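Local coordinates for cellulose-binding protein (Saccharophagus degradans, PDB 2X32), which binds a long-chain polyisoprenoid diphosphate in the tunnel of its YceI-like beta barrel and is implicated in plant cell wall breakdown, at residues H32-L37 against I51-N57. Numbering follows the deposited sequence.
With OTP ((2E,6E,10E,14E,18E,22E,26E)-3,7,11,15,19,23,27,31-octamethyldotriaconta-2,6,10,14,18,22,26,30-octaenyl trihydrogen diphosphate), chain C.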
loop_
_atom_site.group_PDB
_atom_site.type_symbol
_atom_site.label_atom_id
_atom_site.label_comp_id
_atom_site.label_asym_id
_atom_site.label_seq_id
_atom_site.Cartn_x
_atom_site.Cartn_y
_atom_site.Cartn_z
ATOM N N HIS A 32 -11.138 -3.196 1.908
ATOM C CA HIS A 32 -11.149 -2.459 0.662
ATOM C C HIS A 32 -9.862 -2.713 -0.075
ATOM O O HIS A 32 -8.868 -3.151 0.518
ATOM C CB HIS A 32 -11.293 -0.953 0.972
ATOM C CG HIS A 32 -12.440 -0.676 1.868
ATOM N ND1 HIS A 32 -12.311 -0.201 3.160
ATOM C CD2 HIS A 32 -13.763 -0.898 1.680
ATOM C CE1 HIS A 32 -13.510 -0.105 3.709
ATOM N NE2 HIS A 32 -14.404 -0.524 2.831
ATOM N N ARG A 33 -9.852 -2.436 -1.368
ATOM C CA ARG A 33 -8.636 -2.695 -2.138
ATOM C C ARG A 33 -8.432 -1.601 -3.145
ATOM O O ARG A 33 -9.316 -0.782 -3.440
ATOM C CB ARG A 33 -8.611 -4.058 -2.859
ATOM C CG ARG A 33 -9.067 -5.270 -2.050
ATOM C CD ARG A 33 -10.038 -6.213 -2.866
ATOM N NE ARG A 33 -10.336 -7.392 -2.075
ATOM C CZ ARG A 33 -11.384 -7.604 -1.285
ATOM N NH1 ARG A 33 -12.394 -6.734 -1.173
ATOM N NH2 ARG A 33 -11.434 -8.766 -0.619
ATOM N N PHE A 34 -7.189 -1.496 -3.587
ATOM C CA PHE A 34 -6.813 -0.677 -4.751
ATOM C C PHE A 34 -6.586 -1.595 -5.944
ATOM O O PHE A 34 -5.722 -2.483 -5.903
ATOM C CB PHE A 34 -5.566 0.190 -4.461
ATOM C CG PHE A 34 -5.805 1.207 -3.403
ATOM C CD1 PHE A 34 -6.455 2.396 -3.703
ATOM C CD2 PHE A 34 -5.312 1.009 -2.088
ATOM C CE1 PHE A 34 -6.692 3.352 -2.721
ATOM C CE2 PHE A 34 -5.500 1.975 -1.133
ATOM C CZ PHE A 34 -6.186 3.129 -1.417
ATOM N N ASP A 35 -7.390 -1.418 -6.981
ATOM C CA ASP A 35 -7.349 -2.338 -8.126
ATOM C C ASP A 35 -6.161 -2.092 -9.063
ATOM O O ASP A 35 -5.885 -2.930 -9.927
ATOM C CB ASP A 35 -8.667 -2.305 -8.894
ATOM C CG ASP A 35 -9.833 -2.911 -8.132
ATOM O OD1 ASP A 35 -9.630 -3.752 -7.210
ATOM O OD2 ASP A 35 -10.959 -2.577 -8.503
ATOM N N VAL A 36 -5.521 -0.912 -8.971
ATOM C CA VAL A 36 -4.434 -0.569 -9.853
ATOM C C VAL A 36 -3.191 -0.163 -9.057
ATOM O O VAL A 36 -3.202 0.810 -8.291
ATOM C CB VAL A 36 -4.794 0.534 -10.839
ATOM C CG1 VAL A 36 -3.591 0.964 -11.702
ATOM C CG2 VAL A 36 -5.965 0.107 -11.766
ATOM N N LEU A 37 -2.115 -0.967 -9.240
ATOM C CA LEU A 37 -0.798 -0.776 -8.650
ATOM C C LEU A 37 0.217 -0.774 -9.788
ATOM O O LEU A 37 0.059 -1.458 -10.784
ATOM C CB LEU A 37 -0.449 -1.930 -7.715
ATOM C CG LEU A 37 -1.431 -2.188 -6.578
ATOM C CD1 LEU A 37 -1.055 -3.480 -5.827
ATOM C CD2 LEU A 37 -1.563 -0.994 -5.630
ATOM N N ILE A 51 0.444 3.511 -5.902
ATOM C CA ILE A 51 -0.895 3.085 -5.637
ATOM C C ILE A 51 -1.853 4.099 -6.290
ATOM O O ILE A 51 -1.852 5.270 -5.942
ATOM C CB ILE A 51 -1.175 3.054 -4.115
ATOM C CG1 ILE A 51 -0.231 2.070 -3.437
ATOM C CG2 ILE A 51 -2.653 2.622 -3.857
ATOM C CD1 ILE A 51 0.169 2.467 -2.095
ATOM N N ASP A 52 -2.669 3.641 -7.247
ATOM C CA ASP A 52 -3.607 4.509 -7.925
ATOM C C ASP A 52 -4.842 4.740 -7.064
ATOM O O ASP A 52 -5.679 3.859 -6.890
ATOM C CB ASP A 52 -3.980 3.868 -9.252
ATOM C CG ASP A 52 -5.076 4.597 -10.011
ATOM O OD1 ASP A 52 -5.511 5.682 -9.564
ATOM O OD2 ASP A 52 -5.530 4.021 -11.056
ATOM N N LEU A 53 -4.924 5.934 -6.468
ATOM C CA LEU A 53 -5.947 6.146 -5.459
ATOM C C LEU A 53 -7.334 6.258 -6.104
ATOM O O LEU A 53 -8.368 5.982 -5.451
ATOM C CB LEU A 53 -5.623 7.403 -4.646
ATOM C CG LEU A 53 -4.343 7.316 -3.845
ATOM C CD1 LEU A 53 -4.047 8.650 -3.197
ATOM C CD2 LEU A 53 -4.432 6.197 -2.762
ATOM N N ASN A 54 -7.391 6.541 -7.406
ATOM C CA ASN A 54 -8.656 6.422 -8.137
ATOM C C ASN A 54 -9.188 5.013 -8.352
ATOM O O ASN A 54 -10.366 4.842 -8.676
ATOM C CB ASN A 54 -8.572 7.116 -9.509
ATOM C CG ASN A 54 -8.616 8.617 -9.383
ATOM O OD1 ASN A 54 -9.540 9.158 -8.751
ATOM N ND2 ASN A 54 -7.630 9.286 -9.962
ATOM N N SER A 55 -8.338 3.992 -8.070
ATOM C CA SER A 55 -8.745 2.586 -8.210
ATOM C C SER A 55 -9.275 1.987 -6.929
ATOM O O SER A 55 -9.457 0.793 -6.871
ATOM C CB SER A 55 -7.580 1.764 -8.767
ATOM O OG SER A 55 -6.636 1.476 -7.768
ATOM N N VAL A 56 -9.546 2.811 -5.933
ATOM C CA VAL A 56 -10.168 2.344 -4.680
ATOM C C VAL A 56 -11.449 1.620 -5.020
ATOM O O VAL A 56 -12.273 2.014 -5.829
ATOM C CB VAL A 56 -10.393 3.495 -3.655
ATOM C CG1 VAL A 56 -11.444 4.503 -4.161
ATOM C CG2 VAL A 56 -10.652 2.965 -2.191
ATOM N N ASN A 57 -11.606 0.494 -4.347
ATOM C CA ASN A 57 -12.741 -0.403 -4.588
ATOM C C ASN A 57 -13.230 -0.887 -3.241
ATOM O O ASN A 57 -12.616 -1.738 -2.605
ATOM C CB ASN A 57 -12.296 -1.550 -5.508
ATOM C CG ASN A 57 -13.432 -2.414 -5.921
ATOM O OD1 ASN A 57 -14.465 -2.463 -5.211
ATOM N ND2 ASN A 57 -13.285 -3.134 -7.023
HETATM O O7 OTP C . -22.704 2.458 7.389
HETATM P P2 OTP C . -23.077 3.080 6.069
HETATM O O5 OTP C . -24.171 4.125 6.198
HETATM O O6 OTP C . -23.284 2.094 4.951
HETATM O O4 OTP C . -21.749 3.978 5.680
HETATM P P1 OTP C . -20.707 3.704 4.476
HETATM O O2 OTP C . -19.797 2.602 4.984
HETATM O O3 OTP C . -21.321 3.690 3.091
HETATM O O1 OTP C . -19.669 4.945 4.450
HETATM C C40 OTP C . -18.742 5.053 5.550
HETATM C C39 OTP C . -17.296 4.963 5.046
HETATM C C37 OTP C . -16.378 4.201 5.609
HETATM C C38 OTP C . -16.568 3.251 6.799
HETATM C C36 OTP C . -14.953 4.225 5.064
HETATM C C35 OTP C . -13.955 4.931 5.944
HETATM C C34 OTP C . -12.532 4.818 5.364
HETATM C C32 OTP C . -11.405 4.716 6.080
HETATM C C33 OTP C . -11.411 4.596 7.566
HETATM C C31 OTP C . -10.092 4.540 5.303
HETATM C C30 OTP C . -8.981 5.527 5.558
HETATM C C29 OTP C . -7.709 5.162 4.801
HETATM C C27 OTP C . -6.478 5.338 5.270
HETATM C C28 OTP C . -6.136 6.036 6.583
HETATM C C26 OTP C . -5.274 4.802 4.526
HETATM C C25 OTP C . -5.546 3.995 3.275
HETATM C C24 OTP C . -4.365 3.130 2.804
HETATM C C22 OTP C . -3.523 3.421 1.815
HETATM C C23 OTP C . -3.646 4.588 0.867
HETATM C C21 OTP C . -2.384 2.475 1.564
HETATM C C20 OTP C . -0.999 3.067 1.940
HETATM C C19 OTP C . 0.173 2.134 1.635
HETATM C C17 OTP C . 0.867 1.424 2.523
HETATM C C18 OTP C . 0.767 1.526 4.005
HETATM C C16 OTP C . 1.874 0.407 2.008
HETATM C C15 OTP C . 3.276 0.688 2.467
HETATM C C14 OTP C . 4.289 -0.098 1.674
HETATM C C12 OTP C . 5.441 -0.610 2.175
HETATM C C13 OTP C . 5.805 -0.491 3.653
HETATM C C11 OTP C . 6.428 -1.339 1.324
HETATM C C10 OTP C . 6.041 -1.664 -0.063
HETATM C C9 OTP C . 6.959 -2.631 -0.814
HETATM C C7 OTP C . 7.842 -2.317 -1.776
HETATM C C8 OTP C . 8.021 -0.952 -2.410
HETATM C C6 OTP C . 8.710 -3.426 -2.322
HETATM C C5 OTP C . 10.095 -3.490 -1.705
HETATM C C4 OTP C . 10.965 -4.537 -2.336
HETATM C C2 OTP C . 11.843 -5.273 -1.648
HETATM C C3 OTP C . 12.161 -5.220 -0.194
HETATM C C1 OTP C . 12.671 -6.266 -2.415
HETATM O O HOH W 1 -13.586 -4.350 -2.093
HETATM O O HOH W 2 -11.970 0.109 -9.099
#
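Ile51 CG2 sits over one face of the Phe34 ring in a CH-pi contact, 3.7 Å from the ring centroid and displaced toward the rim. At the ring's edge, near its plane, is Ser55 OG, while Leu53 CD2, Val56 CB and the polyisoprenoid methyl C23 approach obliquely. This is the antiparallel hairpin of strands 28-42 and 46-52 in the YceI-like fold, continued past a turn by the short strand 56-57. Phe34 and Ile51 line the lipid tunnel: Phe34 CZ lies 3.7 Å from OTP C23, and Ile51 CD1 touches OTP C19. Phe34 CG is anti to the carbonyl carbon (chi1 -65°), which sends the ring off the strand on the side where Ile51 and Val56 also lie; Phe20 of strand 7-24 also meets it. Replacing Phe34 by alanine is likely to open a gap beside the lipid and leave Ile51 CG2 and Leu53 CD2 without their aromatic partner.

The strand pairing changes register by two residues between Phe34-Val56 and Leu37-Ile51, and Ser55 bridges the break. Its OG accepts from Val36 N (2.9 Å) and donates to Asp52 O in the carbonyl plane, so one hydroxyl ties the turn to the facing strand. Asp52 O also takes the Ser55 N-H, and Ser55 O receives Asp35 N at a nearly straight 174°, from above the carbonyl plane.

On the other face of the sheet, which carries Arg33 and Asn57, a water donates to Asp35 OD2. Asn57 ND2 donates to the syn lone pair of Asp35 OD2 at 2.8 Å, with carboxylate and amide planes turned 78° apart.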